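Local coordinates for protein glycoside Hydrolase (PDB 5T99) that probably hydrolyses galactosidic bonds in agarose-derived oligosaccharides and binds d-galacto-isofagomine in its pocket, as a family 2 glycoside hydrolase of a gut symbiont, at residues A[721-724]-A[728-731]; A[752-757]-A[788-793]; A[803-808]-A[813-818]. All coordinates share one frame; numbering follows the deposited sequence. Where two conformers were deposited one is given.

All three contacts lie in the C-terminal immunoglobulin-like sandwich. Interaction 1 sets strand 722-724, just after the chain has crossed from one sheet to the other, against the start of strand 730-738; interaction 2 packs the sheets across the interior, and interaction 3 pairs the last two strands. Centres of interactions 2 and 3 are about 8 Å apart: E753 and E757 probably bond through their backbones to T807 and N803, respectively, and L790 packs on I804. Centres of interactions 1 and 2 lie about 13 Å apart, with S731 N and V792 O probably bonded at 3.1 Å; I818 joins interactions 1 and 3. None of their segments supplies a residue to the d-galacto-isofagomine pocket, which includes E417 and E494.

Interaction 1: residues A[721-724]-A[728-731]; sequences KVIT and KDLS
D729 reaches across to the backbone of T724, its OD2 accepting the N-H of T724 at 2.8 Å in an almost straight bond (175°). OD2 offers its anti lone pair, the one directed away from OD1. With CG anti to the backbone N (chi1 -160°), the carboxylate spans the gap to segment 721-724 and also turns back on its own segment: OD1 accepts the N-H of L730 at 2.9 Å from above the carboxylate plane, and forms a salt bridge with R720. Both oxygens of this buried acid are thus engaged, and the arginine probably stabilises its negative charge.

The tightly packed part is formed by I723. Its CB lies 3.4 Å from D729 OD2, its CG2 rests 3.5 Å from L730 O, and its CD1 approaches D729 O at 3.9 Å. Farther along, CG2 comes within 4.3 Å of S731 CB. With chi1 at 62°, CG1 sits between the backbone N and carbonyl carbon of I723, while CG2 is left beside the backbone N. I818 and V820 of strand 814-821 also pack on I723.

V722 marks the looser, exposed side, its CB directed away from segment 728-731. T724 is intermediate, partly exposed, with its carbonyl oxygen bonded to S794 OG.

Between the segments, D726 OD1 accepts N-H of K728 in an Asx turn, and of D729 as well. Strand 722-724 runs parallel to 814-821 in one sheet, whereas strand 730-738 belongs to the other, the strand-switch topology of an immunoglobulin-like sandwich.

Interaction 2: residues A[752-757]-A[788-793]; sequences VEFSVE and CMLIVQ
Strands 752-757 and 788-793 face each other from the two sheets of the sandwich, their axes 9.5 Å apart at closest approach and nearly parallel at 16°, with F754 set over L790 and V756 over V792. No hydrogen bond joins them; the space between the backbones is filled by inward-pointing side chains.

F754 and L790 carry about half of the contact. The two side chains run antiparallel past one another, and the leucine lies against one face of the ring. L790 CD1 makes a CH-pi contact at 4.1 Å from the F754 ring centroid, displaced from the centre toward the rim. The other methyl, L790 CD2, touches F754 CD1 at 3.7 Å. CG of L790 stands anti to its backbone N (chi1 173°), a setting that raises the fork of the leucine and lets both methyls meet the ring.

C788 meets the same ring from a different direction. Its SG lies 5.5 Å from the F754 centroid, almost in the ring plane at 87° from the normal, so the sulfur faces the edge; the nearest ring atom, F754 CZ, is 4.1 Å from C788 SG. Leucine on a face and cysteine at the edge probably limit how far the ring can tilt or shift.

Farther along, V756 CG2 meets V792 CG1 at 3.8 Å. I804 of strand 800-807 also packs on V756 and L790, while V765 packs on F754 and L790.

The cohesion here is therefore dispersion and exclusion of water, reinforced by the CH-pi contact; the edge-on cysteine sulfur probably adds a small electrostatic attraction to the positive ring rim.

Interaction 3: residues A[803-808]-A[813-818]; sequences NITATS and TAKTTI
T805 holds OG1 beside its backbone N (chi1 -64°), and K815, extended until its last torsion bends (chi4 -70°), brings NZ to that hydroxyl. The resulting bond between K815 NZ and T805 OG1 is weak, at 3.4 Å. The two side chains run abreast from the same face. On the other branch of T805, CG2 meets T813 CG2 at 3.9 Å. Without the hydroxyl and methyl of T805, as with an alanine in its place, the ammonium of K815 would probably lose this acceptor and a gap would open beside the T813 methyl.

N803 and T817 form a second side-by-side pair on this face, joined by a weak bond from N803 ND2 to T817 OG1 at 3.2 Å.

Beneath them the backbones form an antiparallel ladder. A806 N gives to A814 O at 2.8 Å, A814 N returns to A806 O at 2.9 Å, and both donors lie in the carbonyl plane. I804 and T816 make the next hydrogen-bonded pair, I804 N meeting T816 O at 2.9 Å. I804, A806, A814 and T816 occupy the opposite face; there I804 CG1 touches T816 CG2 at 4.0 Å, and I804 also packs on V792.

The hairpin is thus two-sided: its cohesion probably rests mainly on the paired backbone amides, its inner face is largely apolar, and its outer face carries weak polar links.

Interaction 1: residues A[721-724]-A[728-731]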
loop_
_atom_site.group_PDB
_atom_site.type_symbol
_atom_site.label_atom_id
_atom_site.label_comp_id
_atom_site.label_asym_id
_atom_site.label_seq_id
_atom_site.Cartn_x
_atom_site.Cartn_y
_atom_site.Cartn_z
ATOM N N LYS A 721 -11.513 3.888 19.552
ATOM C CA LYS A 721 -12.756 3.623 20.287
ATOM C C LYS A 721 -13.989 4.205 19.597
ATOM O O LYS A 721 -15.110 3.853 19.961
ATOM C CB LYS A 721 -12.681 4.166 21.719
ATOM C CG LYS A 721 -11.681 3.451 22.613
ATOM C CD LYS A 721 -11.488 4.211 23.919
ATOM C CE LYS A 721 -10.853 3.341 25.001
ATOM N NZ LYS A 721 -11.797 2.324 25.550
ATOM N N VAL A 722 -13.791 5.099 18.625
ATOM C CA VAL A 722 -14.888 5.660 17.835
ATOM C C VAL A 722 -14.629 5.421 16.345
ATOM O O VAL A 722 -13.531 5.707 15.864
ATOM C CB VAL A 722 -15.079 7.170 18.141
ATOM C CG1 VAL A 722 -16.228 7.749 17.317
ATOM C CG2 VAL A 722 -15.313 7.388 19.643
ATOM N N ILE A 723 -15.630 4.882 15.633
ATOM C CA ILE A 723 -15.540 4.625 14.184
ATOM C C ILE A 723 -16.788 5.070 13.430
ATOM O O ILE A 723 -17.826 5.324 14.032
ATOM C CB ILE A 723 -15.251 3.137 13.863
ATOM C CG1 ILE A 723 -16.368 2.212 14.372
ATOM C CG2 ILE A 723 -13.915 2.722 14.455
ATOM C CD1 ILE A 723 -16.274 0.811 13.814
ATOM N N THR A 724 -16.676 5.156 12.109
ATOM C CA THR A 724 -17.748 5.698 11.272
ATOM C C THR A 724 -18.757 4.617 10.891
ATOM O O THR A 724 -18.378 3.502 10.537
ATOM C CB THR A 724 -17.187 6.354 9.993
ATOM O OG1 THR A 724 -16.193 7.316 10.357
ATOM C CG2 THR A 724 -18.293 7.058 9.197
ATOM N N LYS A 728 -17.889 0.040 6.410
ATOM C CA LYS A 728 -16.537 -0.239 5.908
ATOM C C LYS A 728 -15.432 -0.020 6.962
ATOM O O LYS A 728 -14.431 -0.752 6.983
ATOM C CB LYS A 728 -16.283 0.634 4.671
ATOM C CG LYS A 728 -17.468 0.676 3.711
ATOM C CD LYS A 728 -17.278 1.679 2.577
ATOM C CE LYS A 728 -17.450 3.123 3.042
ATOM N NZ LYS A 728 -17.331 4.105 1.924
ATOM N N ASP A 729 -15.620 0.975 7.825
ATOM C CA ASP A 729 -14.620 1.378 8.817
ATOM C C ASP A 729 -14.405 0.325 9.895
ATOM O O ASP A 729 -15.326 -0.407 10.242
ATOM C CB ASP A 729 -15.082 2.692 9.465
ATOM C CG ASP A 729 -13.970 3.457 10.116
ATOM O OD1 ASP A 729 -12.771 3.125 9.903
ATOM O OD2 ASP A 729 -14.303 4.420 10.849
ATOM N N LEU A 730 -13.185 0.273 10.426
ATOM C CA LEU A 730 -12.727 -0.822 11.269
ATOM C C LEU A 730 -12.167 -0.316 12.582
ATOM O O LEU A 730 -11.602 0.767 12.630
ATOM C CB LEU A 730 -11.598 -1.582 10.563
ATOM C CG LEU A 730 -11.820 -2.083 9.136
ATOM C CD1 LEU A 730 -10.509 -2.539 8.514
ATOM C CD2 LEU A 730 -12.837 -3.214 9.123
ATOM N N SER A 731 -12.308 -1.110 13.638
ATOM C CA SER A 731 -11.458 -0.968 14.817
ATOM C C SER A 731 -10.551 -2.183 14.873
ATOM O O SER A 731 -11.010 -3.306 14.718
ATOM C CB SER A 731 -12.267 -0.844 16.110
ATOM O OG SER A 731 -11.428 -0.405 17.186
#

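Interaction 2: residues A[752-757]-A[788-793]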
loop_
_atom_site.group_PDB
_atom_site.type_symbol
_atom_site.label_atom_id
_atom_site.label_comp_id
_atom_site.label_asym_id
_atom_site.label_seq_id
_atom_site.Cartn_x
_atom_site.Cartn_y
_atom_site.Cartn_z
ATOM N N VAL A 752 -8.238 -17.738 21.778
ATOM C CA VAL A 752 -9.197 -16.738 22.234
ATOM C C VAL A 752 -10.422 -16.765 21.323
ATOM O O VAL A 752 -10.293 -16.890 20.116
ATOM C CB VAL A 752 -8.547 -15.342 22.258
ATOM C CG1 VAL A 752 -9.518 -14.288 22.787
ATOM C CG2 VAL A 752 -7.266 -15.381 23.090
ATOM N N GLU A 753 -11.607 -16.673 21.915
ATOM C CA GLU A 753 -12.869 -16.672 21.169
ATOM C C GLU A 753 -13.504 -15.300 21.296
ATOM O O GLU A 753 -13.341 -14.631 22.315
ATOM C CB GLU A 753 -13.821 -17.760 21.682
ATOM C CG GLU A 753 -13.156 -19.135 21.801
ATOM C CD GLU A 753 -14.021 -20.313 21.386
ATOM O OE1 GLU A 753 -13.593 -21.462 21.638
ATOM O OE2 GLU A 753 -15.099 -20.117 20.797
ATOM N N PHE A 754 -14.214 -14.877 20.258
ATOM C CA PHE A 754 -14.697 -13.508 20.195
ATOM C C PHE A 754 -16.174 -13.461 19.874
ATOM O O PHE A 754 -16.690 -14.227 19.056
ATOM C CB PHE A 754 -13.912 -12.705 19.159
ATOM C CG PHE A 754 -12.422 -12.693 19.394
ATOM C CD1 PHE A 754 -11.860 -11.831 20.327
ATOM C CD2 PHE A 754 -11.584 -13.535 18.674
ATOM C CE1 PHE A 754 -10.496 -11.801 20.535
ATOM C CE2 PHE A 754 -10.217 -13.517 18.884
ATOM C CZ PHE A 754 -9.675 -12.650 19.819
ATOM N N SER A 755 -16.845 -12.536 20.533
ATOM C CA SER A 755 -18.258 -12.316 20.342
ATOM C C SER A 755 -18.420 -10.800 20.188
ATOM O O SER A 755 -17.814 -10.025 20.942
ATOM C CB SER A 755 -19.029 -12.899 21.542
ATOM O OG SER A 755 -20.341 -12.383 21.656
ATOM N N VAL A 756 -19.205 -10.397 19.193
ATOM C CA VAL A 756 -19.432 -8.989 18.881
ATOM C C VAL A 756 -20.934 -8.749 18.757
ATOM O O VAL A 756 -21.595 -9.392 17.944
ATOM C CB VAL A 756 -18.709 -8.604 17.571
ATOM C CG1 VAL A 756 -18.933 -7.133 17.229
ATOM C CG2 VAL A 756 -17.222 -8.926 17.691
ATOM N N GLU A 757 -21.457 -7.827 19.566
ATOM C CA GLU A 757 -22.896 -7.557 19.661
ATOM C C GLU A 757 -23.150 -6.059 19.492
ATOM O O GLU A 757 -22.291 -5.233 19.823
ATOM C CB GLU A 757 -23.457 -7.982 21.036
ATOM C CG GLU A 757 -23.060 -9.370 21.550
ATOM C CD GLU A 757 -24.092 -10.453 21.260
ATOM O OE1 GLU A 757 -24.502 -11.149 22.221
ATOM O OE2 GLU A 757 -24.495 -10.608 20.083
ATOM N N CYS A 788 -2.695 -11.436 19.719
ATOM C CA CYS A 788 -3.404 -11.612 18.475
ATOM C C CYS A 788 -4.242 -10.340 18.243
ATOM O O CYS A 788 -4.090 -9.354 18.975
ATOM C CB CYS A 788 -4.208 -12.921 18.486
ATOM S SG CYS A 788 -5.582 -13.018 19.643
ATOM N N MET A 789 -5.077 -10.335 17.212
ATOM C CA MET A 789 -5.687 -9.093 16.746
ATOM C C MET A 789 -7.083 -9.372 16.250
ATOM O O MET A 789 -7.261 -10.182 15.342
ATOM C CB MET A 789 -4.838 -8.496 15.617
ATOM C CG MET A 789 -5.367 -7.198 15.006
ATOM S SD MET A 789 -5.238 -5.774 16.098
ATOM C CE MET A 789 -3.451 -5.626 16.234
ATOM N N LEU A 790 -8.053 -8.684 16.847
ATOM C CA LEU A 790 -9.450 -8.784 16.462
ATOM C C LEU A 790 -9.795 -7.568 15.617
ATOM O O LEU A 790 -9.420 -6.450 15.961
ATOM C CB LEU A 790 -10.341 -8.810 17.718
ATOM C CG LEU A 790 -11.852 -8.754 17.469
ATOM C CD1 LEU A 790 -12.310 -10.016 16.764
ATOM C CD2 LEU A 790 -12.621 -8.558 18.763
ATOM N N ILE A 791 -10.542 -7.779 14.537
ATOM C CA ILE A 791 -10.958 -6.679 13.672
ATOM C C ILE A 791 -12.479 -6.636 13.624
ATOM O O ILE A 791 -13.113 -7.588 13.202
ATOM C CB ILE A 791 -10.354 -6.802 12.246
ATOM C CG1 ILE A 791 -8.823 -6.924 12.323
ATOM C CG2 ILE A 791 -10.718 -5.582 11.404
ATOM C CD1 ILE A 791 -8.152 -7.333 11.027
ATOM N N VAL A 792 -13.064 -5.528 14.059
ATOM C CA VAL A 792 -14.511 -5.344 13.938
ATOM C C VAL A 792 -14.816 -4.237 12.938
ATOM O O VAL A 792 -13.942 -3.467 12.590
ATOM C CB VAL A 792 -15.211 -5.108 15.304
ATOM C CG1 VAL A 792 -14.947 -6.286 16.232
ATOM C CG2 VAL A 792 -14.802 -3.786 15.958
ATOM N N GLN A 793 -16.064 -4.204 12.475
ATOM C CA GLN A 793 -16.515 -3.315 11.418
ATOM C C GLN A 793 -17.907 -2.789 11.719
ATOM O O GLN A 793 -18.753 -3.531 12.195
ATOM C CB GLN A 793 -16.551 -4.069 10.098
ATOM C CG GLN A 793 -16.810 -3.193 8.881
ATOM C CD GLN A 793 -16.519 -3.915 7.582
ATOM O OE1 GLN A 793 -15.631 -3.524 6.819
ATOM N NE2 GLN A 793 -17.268 -4.968 7.321
#

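Interaction 3: residues A[803-808]-A[813-818]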
loop_
_atom_site.group_PDB
_atom_site.type_symbol
_atom_site.label_atom_id
_atom_site.label_comp_id
_atom_site.label_asym_id
_atom_site.label_seq_id
_atom_site.Cartn_x
_atom_site.Cartn_y
_atom_site.Cartn_z
ATOM N N ASN A 803 -20.433 -3.967 21.236
ATOM C CA ASN A 803 -19.909 -4.597 22.458
ATOM C C ASN A 803 -19.148 -5.862 22.143
ATOM O O ASN A 803 -19.705 -6.796 21.578
ATOM C CB ASN A 803 -21.049 -4.913 23.423
ATOM C CG ASN A 803 -21.868 -3.684 23.758
ATOM O OD1 ASN A 803 -23.079 -3.658 23.536
ATOM N ND2 ASN A 803 -21.204 -2.643 24.260
ATOM N N ILE A 804 -17.873 -5.879 22.523
ATOM C CA ILE A 804 -16.981 -6.995 22.245
ATOM C C ILE A 804 -16.769 -7.796 23.525
ATOM O O ILE A 804 -16.624 -7.223 24.602
ATOM C CB ILE A 804 -15.596 -6.515 21.746
ATOM C CG1 ILE A 804 -15.723 -5.380 20.712
ATOM C CG2 ILE A 804 -14.781 -7.680 21.203
ATOM C CD1 ILE A 804 -16.670 -5.638 19.558
ATOM N N THR A 805 -16.726 -9.118 23.384
ATOM C CA THR A 805 -16.389 -10.024 24.480
ATOM C C THR A 805 -15.336 -11.013 23.984
ATOM O O THR A 805 -15.524 -11.650 22.953
ATOM C CB THR A 805 -17.647 -10.761 24.983
ATOM O OG1 THR A 805 -18.561 -9.803 25.529
ATOM C CG2 THR A 805 -17.305 -11.797 26.053
ATOM N N ALA A 806 -14.228 -11.111 24.717
ATOM C CA ALA A 806 -13.140 -12.037 24.396
ATOM C C ALA A 806 -12.944 -13.003 25.556
ATOM O O ALA A 806 -12.701 -12.576 26.689
ATOM C CB ALA A 806 -11.849 -11.283 24.112
ATOM N N THR A 807 -13.054 -14.296 25.253
ATOM C CA THR A 807 -12.970 -15.376 26.229
ATOM C C THR A 807 -11.890 -16.349 25.803
ATOM O O THR A 807 -11.521 -16.405 24.629
ATOM C CB THR A 807 -14.297 -16.153 26.329
ATOM O OG1 THR A 807 -14.578 -16.803 25.087
ATOM C CG2 THR A 807 -15.448 -15.221 26.659
ATOM N N SER A 808 -11.403 -17.118 26.767
ATOM C CA SER A 808 -10.359 -18.116 26.543
ATOM C C SER A 808 -10.370 -19.072 27.741
ATOM O O SER A 808 -10.469 -18.626 28.883
ATOM C CB SER A 808 -8.994 -17.427 26.395
ATOM O OG SER A 808 -7.966 -18.340 26.038
ATOM N N THR A 813 -12.106 -13.350 31.316
ATOM C CA THR A 813 -12.822 -12.744 30.194
ATOM C C THR A 813 -12.571 -11.225 30.101
ATOM O O THR A 813 -12.421 -10.559 31.126
ATOM C CB THR A 813 -14.344 -13.022 30.337
ATOM O OG1 THR A 813 -14.595 -14.425 30.187
ATOM C CG2 THR A 813 -15.176 -12.259 29.317
ATOM N N ALA A 814 -12.507 -10.698 28.873
ATOM C CA ALA A 814 -12.324 -9.250 28.633
ATOM C C ALA A 814 -13.460 -8.663 27.803
ATOM O O ALA A 814 -13.992 -9.324 26.914
ATOM C CB ALA A 814 -11.004 -9.004 27.937
ATOM N N LYS A 815 -13.823 -7.419 28.104
ATOM C CA LYS A 815 -14.850 -6.694 27.347
ATOM C C LYS A 815 -14.362 -5.309 26.957
ATOM O O LYS A 815 -13.522 -4.714 27.632
ATOM C CB LYS A 815 -16.143 -6.562 28.158
ATOM C CG LYS A 815 -16.875 -7.878 28.394
ATOM C CD LYS A 815 -17.881 -7.771 29.535
ATOM C CE LYS A 815 -18.559 -9.104 29.826
ATOM N NZ LYS A 815 -19.489 -9.529 28.746
ATOM N N THR A 816 -14.882 -4.806 25.848
ATOM C CA THR A 816 -14.655 -3.408 25.469
ATOM C C THR A 816 -15.779 -2.962 24.558
ATOM O O THR A 816 -16.407 -3.795 23.884
ATOM C CB THR A 816 -13.261 -3.194 24.808
ATOM O OG1 THR A 816 -12.954 -1.796 24.740
ATOM C CG2 THR A 816 -13.203 -3.798 23.419
ATOM N N THR A 817 -16.035 -1.657 24.556
ATOM C CA THR A 817 -17.060 -1.071 23.698
ATOM C C THR A 817 -16.438 -0.170 22.638
ATOM O O THR A 817 -15.539 0.623 22.927
ATOM C CB THR A 817 -18.102 -0.262 24.504
ATOM O OG1 THR A 817 -18.690 -1.103 25.497
ATOM C CG2 THR A 817 -19.218 0.269 23.588
ATOM N N ILE A 818 -16.931 -0.307 21.410
ATOM C CA ILE A 818 -16.582 0.590 20.318
ATOM C C ILE A 818 -17.840 1.397 20.000
ATOM O O ILE A 818 -18.915 0.825 19.783
ATOM C CB ILE A 818 -16.095 -0.179 19.066
ATOM C CG1 ILE A 818 -14.940 -1.127 19.406
ATOM C CG2 ILE A 818 -15.675 0.789 17.972
ATOM C CD1 ILE A 818 -13.701 -0.478 19.998
#